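PDB 7A03: M32 carboxypeptidase from Chitinophagaceae bacterium, which probably removes amino acids from the C-terminal ends of peptides as a metal-dependent carboxypeptidase of the M32 family. Local coordinates for residues Gln19-Val24 against His59-Ala64; Ala135-Val140 against Ser378-Asn383; Arg309-Trp314 against Ser333-Tyr338. One frame throughout, in Å; residues are numbered along the deposited sequence.

The three contacts lie toward the outside of a largely helical M32 metallopeptidase chain, each centre about 25 Å from that of the chain. Contact 1 comes first in sequence and pairs helices 9-37 and 44-62. Contact 2 sets helix 129-150 against the turn leading into helix 382-394, closing a long loop of chain inside which contact 3, between helices 311-324 and 334-341, is nested. The centres of contacts 1 and 2 are 35 Å apart, and those of contacts 1 and 3, on opposite sides of the chain's centre, 48 Å, so the contacts join separate parts of the fold. Contact 3 adjoins helix 258-277, which carries an HExxH sequence, consistent with the metal-binding motif of the family, although no metal is bound to it here.

Contact 1: Gln19-Val24 against His59-Ala64; sequences QKIADV and HELFTA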
ATOM      1  N   GLN A  19     -19.639 -15.916  -2.195  1.00 14.60           N
ATOM      2  CA  GLN A  19     -20.290 -14.634  -2.403  1.00 20.36           C
ATOM      3  C   GLN A  19     -21.043 -14.189  -1.158  1.00 13.97           C
ATOM      4  O   GLN A  19     -21.075 -12.996  -0.856  1.00 14.74           O
ATOM      5  CB  GLN A  19     -21.127 -14.682  -3.679  1.00 16.51           C
ATOM      6  CG  GLN A  19     -20.189 -14.814  -4.888  1.00 16.88           C
ATOM      7  CD  GLN A  19     -20.879 -14.686  -6.222  1.00 23.83           C
ATOM      8  OE1 GLN A  19     -22.061 -14.999  -6.363  1.00 26.97           O
ATOM      9  NE2 GLN A  19     -20.128 -14.235  -7.228  1.00 21.07           N
ATOM     10  N   LYS A  20     -21.578 -15.140  -0.382  1.00 15.60           N
ATOM     11  CA  LYS A  20     -22.174 -14.793   0.910  1.00 16.64           C
ATOM     12  C   LYS A  20     -21.124 -14.220   1.863  1.00 14.34           C
ATOM     13  O   LYS A  20     -21.333 -13.168   2.502  1.00 14.95           O
ATOM     14  CB  LYS A  20     -22.824 -16.048   1.501  1.00 18.99           C
ATOM     15  CG  LYS A  20     -23.399 -15.886   2.901  1.00 16.28           C
ATOM     16  CD  LYS A  20     -24.058 -17.187   3.327  1.00 17.51           C
ATOM     17  CE  LYS A  20     -24.433 -17.154   4.794  1.00 20.93           C
ATOM     18  NZ  LYS A  20     -25.018 -18.461   5.216  1.00 26.36           N
ATOM     19  N   ILE A  21     -19.960 -14.886   1.940  1.00 13.78           N
ATOM     20  CA  ILE A  21     -18.870 -14.369   2.765  1.00 13.49           C
ATOM     21  C   ILE A  21     -18.486 -12.965   2.320  1.00 13.48           C
ATOM     22  O   ILE A  21     -18.267 -12.066   3.141  1.00 13.14           O
ATOM     23  CB  ILE A  21     -17.664 -15.324   2.709  1.00 13.92           C
ATOM     24  CG1 ILE A  21     -17.981 -16.642   3.419  1.00 17.19           C
ATOM     25  CG2 ILE A  21     -16.422 -14.675   3.319  1.00 16.08           C
ATOM     26  CD1 ILE A  21     -17.064 -17.764   2.986  1.00 13.85           C
ATOM     27  N   ALA A  22     -18.376 -12.763   1.006  1.00 13.90           N
ATOM     28  CA  ALA A  22     -17.998 -11.453   0.490  1.00 15.01           C
ATOM     29  C   ALA A  22     -19.046 -10.399   0.827  1.00 11.69           C
ATOM     30  O   ALA A  22     -18.705  -9.244   1.093  1.00 11.62           O
ATOM     31  CB  ALA A  22     -17.770 -11.525  -1.023  1.00 15.34           C
ATOM     32  N   ASP A  23     -20.331 -10.771   0.799  1.00 14.76           N
ATOM     33  CA  ASP A  23     -21.376  -9.830   1.195  1.00 13.64           C
ATOM     34  C   ASP A  23     -21.170  -9.360   2.625  1.00 13.18           C
ATOM     35  O   ASP A  23     -21.287  -8.159   2.918  1.00 11.86           O
ATOM     36  CB  ASP A  23     -22.756 -10.478   1.072  1.00 11.95           C
ATOM     37  CG  ASP A  23     -23.204 -10.646  -0.351  1.00 12.71           C
ATOM     38  OD1 ASP A  23     -22.607 -10.007  -1.251  1.00 15.22           O
ATOM     39  OD2 ASP A  23     -24.160 -11.408  -0.588  1.00 16.26           O
ATOM     40  N   VAL A  24     -20.877 -10.296   3.533  1.00 15.60           N
ATOM     41  CA  VAL A  24     -20.605  -9.897   4.916  1.00 13.55           C
ATOM     42  C   VAL A  24     -19.371  -9.004   4.999  1.00 12.93           C
ATOM     43  O   VAL A  24     -19.360  -7.993   5.716  1.00 12.21           O
ATOM     44  CB  VAL A  24     -20.481 -11.122   5.838  1.00 12.17           C
ATOM     45  CG1 VAL A  24     -20.268 -10.659   7.270  1.00 13.37           C
ATOM     46  CG2 VAL A  24     -21.734 -11.996   5.745  1.00 13.02           C
ATOM     47  N   HIS A  59     -15.874 -14.978   9.730  1.00 15.21           N
ATOM     48  CA  HIS A  59     -14.840 -15.962   9.994  1.00 16.10           C
ATOM     49  C   HIS A  59     -15.466 -17.334  10.155  1.00 18.39           C
ATOM     50  O   HIS A  59     -14.948 -18.335   9.625  1.00 18.38           O
ATOM     51  CB  HIS A  59     -14.057 -15.548  11.239  1.00 15.28           C
ATOM     52  CG  HIS A  59     -12.962 -16.499  11.606  1.00 20.71           C
ATOM     53  ND1 HIS A  59     -11.693 -16.418  11.074  1.00 24.42           N
ATOM     54  CD2 HIS A  59     -12.953 -17.563  12.445  1.00 24.18           C
ATOM     55  CE1 HIS A  59     -10.947 -17.388  11.574  1.00 24.58           C
ATOM     56  NE2 HIS A  59     -11.686 -18.095  12.408  1.00 26.07           N
ATOM     57  N   GLU A  60     -16.620 -17.390  10.840  1.00 16.21           N
ATOM     58  CA  GLU A  60     -17.325 -18.658  10.967  1.00 18.70           C
ATOM     59  C   GLU A  60     -17.632 -19.224   9.592  1.00 16.98           C
ATOM     60  O   GLU A  60     -17.443 -20.424   9.344  1.00 17.93           O
ATOM     61  CB  GLU A  60     -18.623 -18.467  11.759  1.00 21.90           C
ATOM     62  CG  GLU A  60     -18.422 -18.158  13.234  1.00 23.67           C
ATOM     63  CD  GLU A  60     -19.699 -17.695  13.937  1.00 23.91           C
ATOM     64  OE1 GLU A  60     -20.730 -17.441  13.263  1.00 23.52           O
ATOM     65  OE2 GLU A  60     -19.670 -17.589  15.180  1.00 24.63           O
ATOM     66  N   LEU A  61     -18.052 -18.359   8.664  1.00 16.99           N
ATOM     67  CA  LEU A  61     -18.405 -18.864   7.347  1.00 15.69           C
ATOM     68  C   LEU A  61     -17.165 -19.358   6.613  1.00 16.17           C
ATOM     69  O   LEU A  61     -17.196 -20.415   5.969  1.00 16.57           O
ATOM     70  CB  LEU A  61     -19.154 -17.791   6.559  1.00 14.54           C
ATOM     71  CG  LEU A  61     -20.532 -17.461   7.145  1.00 16.05           C
ATOM     72  CD1 LEU A  61     -21.083 -16.179   6.530  1.00 17.38           C
ATOM     73  CD2 LEU A  61     -21.468 -18.649   6.910  1.00 19.16           C
ATOM     74  N   PHE A  62     -16.047 -18.648   6.751  1.00 15.93           N
ATOM     75  CA  PHE A  62     -14.905 -19.052   5.950  1.00 17.02           C
ATOM     76  C   PHE A  62     -14.139 -20.224   6.544  1.00 19.50           C
ATOM     77  O   PHE A  62     -13.278 -20.790   5.863  1.00 23.27           O
ATOM     78  CB  PHE A  62     -13.967 -17.882   5.669  1.00 16.76           C
ATOM     79  CG  PHE A  62     -12.907 -18.227   4.694  1.00 21.59           C
ATOM     80  CD1 PHE A  62     -13.249 -18.621   3.410  1.00 23.47           C
ATOM     81  CD2 PHE A  62     -11.577 -18.227   5.066  1.00 23.15           C
ATOM     82  CE1 PHE A  62     -12.267 -18.961   2.495  1.00 22.92           C
ATOM     83  CE2 PHE A  62     -10.597 -18.573   4.163  1.00 24.82           C
ATOM     84  CZ  PHE A  62     -10.943 -18.940   2.877  1.00 24.09           C
ATOM     85  N   THR A  63     -14.441 -20.617   7.778  1.00 19.32           N
ATOM     86  CA  THR A  63     -13.826 -21.790   8.386  1.00 18.87           C
ATOM     87  C   THR A  63     -14.777 -22.976   8.423  1.00 20.12           C
ATOM     88  O   THR A  63     -14.436 -24.013   9.002  1.00 22.14           O
ATOM     89  CB  THR A  63     -13.324 -21.471   9.801  1.00 24.02           C
ATOM     90  OG1 THR A  63     -14.418 -20.998  10.606  1.00 25.78           O
ATOM     91  CG2 THR A  63     -12.209 -20.439   9.764  1.00 21.60           C
ATOM     92  N   ALA A  64     -15.948 -22.854   7.801  1.00 17.94           N
ATOM     93  CA  ALA A  64     -16.977 -23.876   7.909  1.00 23.17           C
ATOM     94  C   ALA A  64     -16.489 -25.189   7.300  1.00 21.76           C
ATOM     95  O   ALA A  64     -15.905 -25.189   6.214  1.00 19.95           O
ATOM     96  CB  ALA A  64     -18.241 -23.432   7.175  1.00 20.13           C
TER
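K20, I21 and V24 of helix 9-37 meet L61 and F62 of helix 44-62 in a helical hairpin, two successive helices that run antiparallel with only a short connection between them. The backbones come nearest at I21 and L61, whose CA atoms are 6.4 Å apart. The two side chains slide past each other in opposite directions, and I21 CG1 lies against L61 CB at 3.5 Å. With CG1 beside its backbone N (chi1 -69°) and the chain extended beyond it, I21 carries CD1 farther across the groove, to 3.9 Å from F62 CD1. There the methyl meets the edge of the ring, near its plane, rather than a face. The ring itself extends toward helix 82-100, where it touches D94, Y95 and N98, so F62 joins a third helix to the pair.

The branched end of L61 lies against K20 and V24. Its CD1 is 3.9 Å from K20 CE and 4.3 Å from V24 CG2. Lysine suits this margin because its extended chain, with CG anti to the backbone N, brings CE against both L61 methyls and leaves NZ beside CD2 at the exposed rim; the side chains of K20 and L61 cross at about a right angle. The short branched valine covers the methyl one turn on from K20.

T63 is the first residue to leave helical phi/psi. H59 O receives both T63 N and T63 OG1, the hydroxyl at 2.9 Å, which suits a threonine to this place. T63 O and A64 O then bond to K99 NZ and Y95 OH. No hydrogen bond joins the two segments: apolar side chains packed alongside and across one another between antiparallel helices are typical of a helical hairpin at the surface of a mainly helical framework.

Contact 2: Ala135-Val140 against Ser378-Asn383; sequences ALARMV and STKDLN
T379 and L382, the first and last residues of a type II beta turn that leads into helix 382-394, pack on L136 and A137 of helix 129-150. The residue before the turn, S378, makes an ST turn, its OG accepting from K380 N at 2.7 Å. These turns present T379 to helix 129-150, where its CA lies 5.8 Å from that of A137.

The branches of T379 do different work. CG2, lodged between the backbone N and the carbonyl carbon, presses on A137 CB at 3.4 Å, closer than usual van der Waals contact; the small alanine is what lets the turn come so near. OG1, anti to the backbone N at chi1 176°, passes 3.8 Å from L136 CD2 and makes a weak hydrogen bond to E133. Deeper in, L136 CD2 meets L382 CD2 at 3.7 Å, the two side chains crossing at about a right angle. Both leucines are buried and also touch Y129, whose hydroxyl bonds to T379 O.

K380 starts off away from the helix, but bends at chi2 and chi4 bring NZ back to 4.2 Å from A137 CB, and its charge is met by a salt bridge to E133. A long flexible chain suits this place, since it can arch over the alanine from the solvent side. No hydrogen bond joins the two segments, which meet mainly through methyl groups, while polar groups of helix 129-150 just outside them, the carboxylate of E133 and the hydroxyl of Y129, probably fix the turn in place.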
ATOM      1  N   ALA A 135       4.874  -5.164  25.866  1.00 26.04           N
ATOM      2  CA  ALA A 135       3.876  -5.620  24.900  1.00 22.61           C
ATOM      3  C   ALA A 135       4.530  -6.024  23.584  1.00 31.05           C
ATOM      4  O   ALA A 135       4.163  -7.045  22.984  1.00 33.56           O
ATOM      5  CB  ALA A 135       2.812  -4.546  24.675  1.00 25.05           C
ATOM      6  N   LEU A 136       5.524  -5.252  23.131  1.00 26.94           N
ATOM      7  CA  LEU A 136       6.203  -5.596  21.884  1.00 26.83           C
ATOM      8  C   LEU A 136       7.008  -6.882  22.026  1.00 26.26           C
ATOM      9  O   LEU A 136       7.085  -7.681  21.086  1.00 25.11           O
ATOM     10  CB  LEU A 136       7.089  -4.441  21.413  1.00 27.12           C
ATOM     11  CG  LEU A 136       7.711  -4.664  20.029  1.00 26.20           C
ATOM     12  CD1 LEU A 136       6.622  -4.729  18.961  1.00 22.47           C
ATOM     13  CD2 LEU A 136       8.751  -3.593  19.687  1.00 19.28           C
ATOM     14  N   ALA A 137       7.616  -7.105  23.192  1.00 26.29           N
ATOM     15  CA  ALA A 137       8.342  -8.350  23.422  1.00 24.82           C
ATOM     16  C   ALA A 137       7.405  -9.552  23.356  1.00 24.75           C
ATOM     17  O   ALA A 137       7.734 -10.576  22.738  1.00 26.47           O
ATOM     18  CB  ALA A 137       9.031  -8.295  24.785  1.00 26.65           C
ATOM     19  N   ARG A 138       6.233  -9.437  23.987  1.00 26.57           N
ATOM     20  CA  ARG A 138       5.217 -10.489  23.906  1.00 29.51           C
ATOM     21  C   ARG A 138       4.787 -10.735  22.457  1.00 26.95           C
ATOM     22  O   ARG A 138       4.723 -11.888  21.997  1.00 29.25           O
ATOM     23  CB  ARG A 138       4.026 -10.101  24.787  1.00 31.87           C
ATOM     24  CG  ARG A 138       2.823 -11.031  24.721  1.00 31.89           C
ATOM     25  CD  ARG A 138       3.185 -12.467  25.034  1.00 34.71           C
ATOM     26  NE  ARG A 138       1.983 -13.266  25.266  1.00 37.64           N
ATOM     27  CZ  ARG A 138       1.977 -14.585  25.429  1.00 37.29           C
ATOM     28  NH1 ARG A 138       3.111 -15.269  25.383  1.00 37.89           N
ATOM     29  NH2 ARG A 138       0.831 -15.222  25.632  1.00 35.50           N
ATOM     30  N   MET A 139       4.499  -9.652  21.725  1.00 26.21           N
ATOM     31  CA  MET A 139       4.115  -9.760  20.319  1.00 24.71           C
ATOM     32  C   MET A 139       5.172 -10.502  19.510  1.00 20.88           C
ATOM     33  O   MET A 139       4.853 -11.403  18.725  1.00 24.37           O
ATOM     34  CB  MET A 139       3.893  -8.365  19.733  1.00 23.41           C
ATOM     35  CG  MET A 139       3.489  -8.366  18.256  1.00 25.17           C
ATOM     36  SD  MET A 139       1.904  -9.192  17.977  1.00 25.97           S
ATOM     37  CE  MET A 139       0.787  -7.971  18.640  1.00 24.02           C
ATOM     38  N   VAL A 140       6.444 -10.136  19.690  1.00 20.81           N
ATOM     39  CA  VAL A 140       7.518 -10.750  18.918  1.00 20.82           C
ATOM     40  C   VAL A 140       7.636 -12.238  19.237  1.00 23.80           C
ATOM     41  O   VAL A 140       7.838 -13.064  18.336  1.00 22.71           O
ATOM     42  CB  VAL A 140       8.845  -9.993  19.146  1.00 19.78           C
ATOM     43  CG1 VAL A 140      10.034 -10.782  18.591  1.00 24.05           C
ATOM     44  CG2 VAL A 140       8.774  -8.621  18.502  1.00 22.95           C
ATOM     45  N   SER A 378      17.052  -7.933  19.698  1.00 36.16           N
ATOM     46  CA  SER A 378      16.119  -7.994  20.810  1.00 33.49           C
ATOM     47  C   SER A 378      15.268  -6.730  20.856  1.00 32.18           C
ATOM     48  O   SER A 378      15.632  -5.683  20.317  1.00 33.01           O
ATOM     49  CB  SER A 378      16.870  -8.168  22.137  1.00 32.96           C
ATOM     50  OG  SER A 378      16.176  -7.523  23.191  1.00 33.31           O
ATOM     51  N   THR A 379      14.114  -6.845  21.508  1.00 26.70           N
ATOM     52  CA  THR A 379      13.262  -5.691  21.753  1.00 28.45           C
ATOM     53  C   THR A 379      13.779  -4.808  22.880  1.00 28.40           C
ATOM     54  O   THR A 379      13.310  -3.674  23.025  1.00 25.32           O
ATOM     55  CB  THR A 379      11.841  -6.159  22.067  1.00 29.50           C
ATOM     56  OG1 THR A 379      11.028  -5.034  22.409  1.00 43.86           O
ATOM     57  CG2 THR A 379      11.860  -7.114  23.223  1.00 20.65           C
ATOM     58  N   LYS A 380      14.718  -5.301  23.687  1.00 33.41           N
ATOM     59  CA  LYS A 380      15.319  -4.479  24.728  1.00 40.90           C
ATOM     60  C   LYS A 380      16.134  -3.373  24.065  1.00 40.10           C
ATOM     61  O   LYS A 380      17.008  -3.653  23.237  1.00 38.54           O
ATOM     62  CB  LYS A 380      16.216  -5.346  25.616  1.00 38.68           C
ATOM     63  CG  LYS A 380      15.486  -6.403  26.462  1.00 40.93           C
ATOM     64  CD  LYS A 380      14.084  -5.958  26.854  1.00 45.91           C
ATOM     65  CE  LYS A 380      13.429  -6.902  27.865  1.00 48.01           C
ATOM     66  NZ  LYS A 380      12.337  -7.705  27.225  1.00 49.03           N
ATOM     67  N   ASP A 381      15.830  -2.120  24.407  1.00 39.80           N
ATOM     68  CA  ASP A 381      16.536  -0.965  23.846  1.00 41.01           C
ATOM     69  C   ASP A 381      16.390  -0.897  22.325  1.00 33.39           C
ATOM     70  O   ASP A 381      17.329  -0.556  21.601  1.00 32.81           O
ATOM     71  CB  ASP A 381      18.008  -0.934  24.268  1.00 47.44           C
ATOM     72  CG  ASP A 381      18.229  -0.158  25.550  1.00 58.11           C
ATOM     73  OD1 ASP A 381      18.336   1.085  25.483  1.00 63.21           O
ATOM     74  OD2 ASP A 381      18.300  -0.789  26.625  1.00 62.20           O
ATOM     75  N   LEU A 382      15.203  -1.240  21.831  1.00 27.49           N
ATOM     76  CA  LEU A 382      14.978  -1.152  20.393  1.00 24.74           C
ATOM     77  C   LEU A 382      15.018   0.291  19.909  1.00 27.59           C
ATOM     78  O   LEU A 382      15.335   0.542  18.740  1.00 25.85           O
ATOM     79  CB  LEU A 382      13.654  -1.820  20.032  1.00 25.49           C
ATOM     80  CG  LEU A 382      13.409  -2.065  18.543  1.00 25.58           C
ATOM     81  CD1 LEU A 382      14.448  -3.020  17.987  1.00 28.61           C
ATOM     82  CD2 LEU A 382      12.017  -2.596  18.315  1.00 24.74           C
ATOM     83  N   ASN A 383      14.700   1.250  20.783  1.00 30.21           N
ATOM     84  CA  ASN A 383      14.770   2.652  20.384  1.00 30.28           C
ATOM     85  C   ASN A 383      16.193   3.044  19.999  1.00 27.99           C
ATOM     86  O   ASN A 383      16.397   3.763  19.016  1.00 29.32           O
ATOM     87  CB  ASN A 383      14.224   3.552  21.493  1.00 32.35           C
ATOM     88  CG  ASN A 383      14.951   3.360  22.804  1.00 32.27           C
ATOM     89  OD1 ASN A 383      15.350   2.249  23.149  1.00 32.07           O
ATOM     90  ND2 ASN A 383      15.137   4.448  23.543  1.00 42.67           N
TER

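Contact 3: Arg309-Trp314 against Ser333-Tyr338; sequences RSLNFW and SLQEFY
L311 and W314, at the start of helix 311-324, pack against L334, F337 and Y338 of helix 334-341, so the contact joins the N-terminal ends of two neighbouring helices. Both ends are capped by serine: S310 OG accepts from F313 N and is also hydrogen-bonded to V307 O, and S333 forms a capping box with E336, whose carboxylate also reaches R198.

The aromatic pair is T-shaped. F337 turns an edge, led by CE2, to one face of the W314 six-membered ring, with centroids 4.9 Å apart and planes at 62°. F313 CD2 approaches the opposite face of the indole, near its rim, and W314 NE1 is fixed by G308 O. F337 continues the aromatic cluster toward F258 and W263 of helix 258-277.

Leucines pack beside the rings. L334 CD1 rests 3.8 Å from W314 CB, while its CD2 is 4.0 Å from L311 CD1. L311 also lays CB over a face of the Y338 ring in a CH-pi contact, 4.1 Å from the centroid and 16° off the normal.

Y338, with CG anti to the backbone N (chi1 170°), directs its ring to the N-terminal end of helix 311-324. Its edge atom CE1 lies 3.3 Å from R309 O, and a bridging water sits 2.8 Å from Y338 OH and accepts from L311 N at 3.0 Å.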
ATOM      1  N   ARG A 309       4.107  13.160 -10.714  1.00 12.92           N
ATOM      2  CA  ARG A 309       5.202  14.070 -10.397  1.00 13.62           C
ATOM      3  C   ARG A 309       6.100  14.328 -11.600  1.00 13.51           C
ATOM      4  O   ARG A 309       7.168  14.942 -11.461  1.00 14.04           O
ATOM      5  CB  ARG A 309       6.002  13.548  -9.197  1.00 13.16           C
ATOM      6  CG  ARG A 309       5.180  13.493  -7.901  1.00 12.86           C
ATOM      7  CD  ARG A 309       6.040  13.166  -6.658  1.00 13.77           C
ATOM      8  NE  ARG A 309       5.150  12.834  -5.546  1.00 12.64           N
ATOM      9  CZ  ARG A 309       4.630  13.715  -4.683  1.00 12.54           C
ATOM     10  NH1 ARG A 309       4.958  15.003  -4.739  1.00 15.58           N
ATOM     11  NH2 ARG A 309       3.796  13.294  -3.745  1.00 13.42           N
ATOM     12  N   SER A 310       5.684  13.876 -12.778  1.00 14.48           N
ATOM     13  CA  SER A 310       6.510  13.946 -13.973  1.00 13.90           C
ATOM     14  C   SER A 310       6.322  15.273 -14.695  1.00 14.08           C
ATOM     15  O   SER A 310       5.275  15.924 -14.591  1.00 14.22           O
ATOM     16  CB  SER A 310       6.170  12.798 -14.918  1.00 14.82           C
ATOM     17  OG  SER A 310       4.958  13.048 -15.607  1.00 13.89           O
ATOM     18  N   LEU A 311       7.371  15.679 -15.413  1.00 14.46           N
ATOM     19  CA  LEU A 311       7.305  16.923 -16.168  1.00 14.69           C
ATOM     20  C   LEU A 311       6.224  16.854 -17.239  1.00 18.52           C
ATOM     21  O   LEU A 311       5.479  17.824 -17.438  1.00 17.30           O
ATOM     22  CB  LEU A 311       8.670  17.234 -16.786  1.00 15.13           C
ATOM     23  CG  LEU A 311       8.733  18.549 -17.561  1.00 18.55           C
ATOM     24  CD1 LEU A 311       8.454  19.721 -16.652  1.00 19.17           C
ATOM     25  CD2 LEU A 311      10.100  18.694 -18.204  1.00 22.73           C
ATOM     26  N   ASN A 312       6.100  15.707 -17.918  1.00 15.63           N
ATOM     27  CA  ASN A 312       5.096  15.562 -18.972  1.00 17.70           C
ATOM     28  C   ASN A 312       3.687  15.787 -18.448  1.00 15.38           C
ATOM     29  O   ASN A 312       2.881  16.458 -19.095  1.00 17.33           O
ATOM     30  CB  ASN A 312       5.196  14.185 -19.620  1.00 18.21           C
ATOM     31  CG  ASN A 312       6.275  14.113 -20.662  1.00 24.48           C
ATOM     32  OD1 ASN A 312       6.723  15.132 -21.186  1.00 23.38           O
ATOM     33  ND2 ASN A 312       6.714  12.899 -20.964  1.00 25.29           N
ATOM     34  N   PHE A 313       3.361  15.225 -17.280  1.00 14.07           N
ATOM     35  CA  PHE A 313       2.045  15.461 -16.679  1.00 14.33           C
ATOM     36  C   PHE A 313       1.812  16.956 -16.458  1.00 14.14           C
ATOM     37  O   PHE A 313       0.741  17.504 -16.774  1.00 14.01           O
ATOM     38  CB  PHE A 313       1.986  14.708 -15.345  1.00 13.78           C
ATOM     39  CG  PHE A 313       0.648  14.747 -14.642  1.00 12.98           C
ATOM     40  CD1 PHE A 313      -0.401  13.959 -15.074  1.00 12.83           C
ATOM     41  CD2 PHE A 313       0.473  15.544 -13.522  1.00 13.48           C
ATOM     42  CE1 PHE A 313      -1.637  13.966 -14.394  1.00 14.23           C
ATOM     43  CE2 PHE A 313      -0.746  15.580 -12.849  1.00 15.86           C
ATOM     44  CZ  PHE A 313      -1.808  14.787 -13.290  1.00 16.05           C
ATOM     45  N   TRP A 314       2.822  17.635 -15.918  1.00 13.82           N
ATOM     46  CA  TRP A 314       2.685  19.038 -15.573  1.00 13.91           C
ATOM     47  C   TRP A 314       2.746  19.980 -16.775  1.00 14.22           C
ATOM     48  O   TRP A 314       2.252  21.098 -16.663  1.00 15.74           O
ATOM     49  CB  TRP A 314       3.597  19.411 -14.389  1.00 15.50           C
ATOM     50  CG  TRP A 314       3.053  18.773 -13.159  1.00 13.53           C
ATOM     51  CD1 TRP A 314       3.493  17.627 -12.539  1.00 13.83           C
ATOM     52  CD2 TRP A 314       1.875  19.175 -12.465  1.00 13.25           C
ATOM     53  NE1 TRP A 314       2.676  17.321 -11.473  1.00 13.07           N
ATOM     54  CE2 TRP A 314       1.681  18.260 -11.399  1.00 12.97           C
ATOM     55  CE3 TRP A 314       0.977  20.235 -12.617  1.00 15.60           C
ATOM     56  CZ2 TRP A 314       0.612  18.365 -10.511  1.00 14.44           C
ATOM     57  CZ3 TRP A 314      -0.075  20.348 -11.726  1.00 18.17           C
ATOM     58  CH2 TRP A 314      -0.253  19.423 -10.684  1.00 13.22           C
ATOM     59  N   SER A 333       7.300  29.411 -12.223  1.00 19.20           N
ATOM     60  CA  SER A 333       7.405  28.773 -13.534  1.00 17.31           C
ATOM     61  C   SER A 333       7.133  27.281 -13.439  1.00 17.13           C
ATOM     62  O   SER A 333       7.159  26.685 -12.362  1.00 17.70           O
ATOM     63  CB  SER A 333       8.810  28.912 -14.131  1.00 18.26           C
ATOM     64  OG  SER A 333       9.789  28.231 -13.355  1.00 19.49           O
ATOM     65  N   LEU A 334       6.899  26.669 -14.602  1.00 18.46           N
ATOM     66  CA  LEU A 334       6.690  25.225 -14.634  1.00 19.33           C
ATOM     67  C   LEU A 334       7.869  24.482 -14.011  1.00 16.97           C
ATOM     68  O   LEU A 334       7.673  23.561 -13.209  1.00 17.94           O
ATOM     69  CB  LEU A 334       6.437  24.752 -16.069  1.00 19.57           C
ATOM     70  CG  LEU A 334       6.508  23.248 -16.353  1.00 19.34           C
ATOM     71  CD1 LEU A 334       5.444  22.502 -15.599  1.00 18.04           C
ATOM     72  CD2 LEU A 334       6.423  22.964 -17.875  1.00 17.74           C
ATOM     73  N   GLN A 335       9.096  24.886 -14.354  1.00 18.23           N
ATOM     74  CA  GLN A 335      10.289  24.237 -13.812  1.00 16.81           C
ATOM     75  C   GLN A 335      10.392  24.399 -12.300  1.00 18.32           C
ATOM     76  O   GLN A 335      10.735  23.443 -11.591  1.00 19.98           O
ATOM     77  CB  GLN A 335      11.546  24.790 -14.493  1.00 16.89           C
ATOM     78  CG  GLN A 335      11.980  23.999 -15.703  1.00 23.74           C
ATOM     79  CD  GLN A 335      12.282  22.553 -15.362  1.00 23.07           C
ATOM     80  OE1 GLN A 335      12.828  22.254 -14.304  1.00 30.00           O
ATOM     81  NE2 GLN A 335      11.903  21.647 -16.250  1.00 25.08           N
ATOM     82  N   GLU A 336      10.103  25.600 -11.782  1.00 18.62           N
ATOM     83  CA  GLU A 336      10.134  25.792 -10.331  1.00 18.45           C
ATOM     84  C   GLU A 336       9.124  24.891  -9.634  1.00 15.26           C
ATOM     85  O   GLU A 336       9.431  24.278  -8.600  1.00 17.72           O
ATOM     86  CB  GLU A 336       9.871  27.255  -9.986  1.00 19.86           C
ATOM     87  CG  GLU A 336      10.985  28.167 -10.445  1.00 20.23           C
ATOM     88  CD  GLU A 336      10.667  29.637 -10.253  1.00 27.49           C
ATOM     89  OE1 GLU A 336       9.549  30.054 -10.613  1.00 28.91           O
ATOM     90  OE2 GLU A 336      11.537  30.375  -9.747  1.00 31.52           O
ATOM     91  N   PHE A 337       7.913  24.804 -10.188  1.00 16.86           N
ATOM     92  CA  PHE A 337       6.882  23.964  -9.600  1.00 14.57           C
ATOM     93  C   PHE A 337       7.290  22.491  -9.639  1.00 14.45           C
ATOM     94  O   PHE A 337       7.143  21.766  -8.644  1.00 16.65           O
ATOM     95  CB  PHE A 337       5.561  24.202 -10.331  1.00 16.32           C
ATOM     96  CG  PHE A 337       4.412  23.450  -9.737  1.00 14.67           C
ATOM     97  CD1 PHE A 337       3.709  23.966  -8.654  1.00 15.40           C
ATOM     98  CD2 PHE A 337       4.032  22.228 -10.262  1.00 14.97           C
ATOM     99  CE1 PHE A 337       2.650  23.267  -8.100  1.00 14.28           C
ATOM    100  CE2 PHE A 337       2.981  21.531  -9.707  1.00 15.52           C
ATOM    101  CZ  PHE A 337       2.295  22.054  -8.636  1.00 16.37           C
ATOM    102  N   TYR A 338       7.835  22.044 -10.775  1.00 15.99           N
ATOM    103  CA  TYR A 338       8.263  20.653 -10.944  1.00 17.59           C
ATOM    104  C   TYR A 338       9.350  20.287  -9.937  1.00 17.09           C
ATOM    105  O   TYR A 338       9.291  19.233  -9.272  1.00 16.25           O
ATOM    106  CB  TYR A 338       8.751  20.488 -12.385  1.00 18.40           C
ATOM    107  CG  TYR A 338       9.459  19.198 -12.710  1.00 16.01           C
ATOM    108  CD1 TYR A 338       8.811  17.970 -12.610  1.00 15.35           C
ATOM    109  CD2 TYR A 338      10.773  19.212 -13.136  1.00 16.56           C
ATOM    110  CE1 TYR A 338       9.466  16.795 -12.918  1.00 17.44           C
ATOM    111  CE2 TYR A 338      11.432  18.041 -13.447  1.00 19.94           C
ATOM    112  CZ  TYR A 338      10.776  16.839 -13.333  1.00 17.79           C
ATOM    113  OH  TYR A 338      11.440  15.671 -13.649  1.00 19.20           O
TER
HETATM  114  O   HOH W   1       9.773  13.900 -15.096  1.00 15.82           O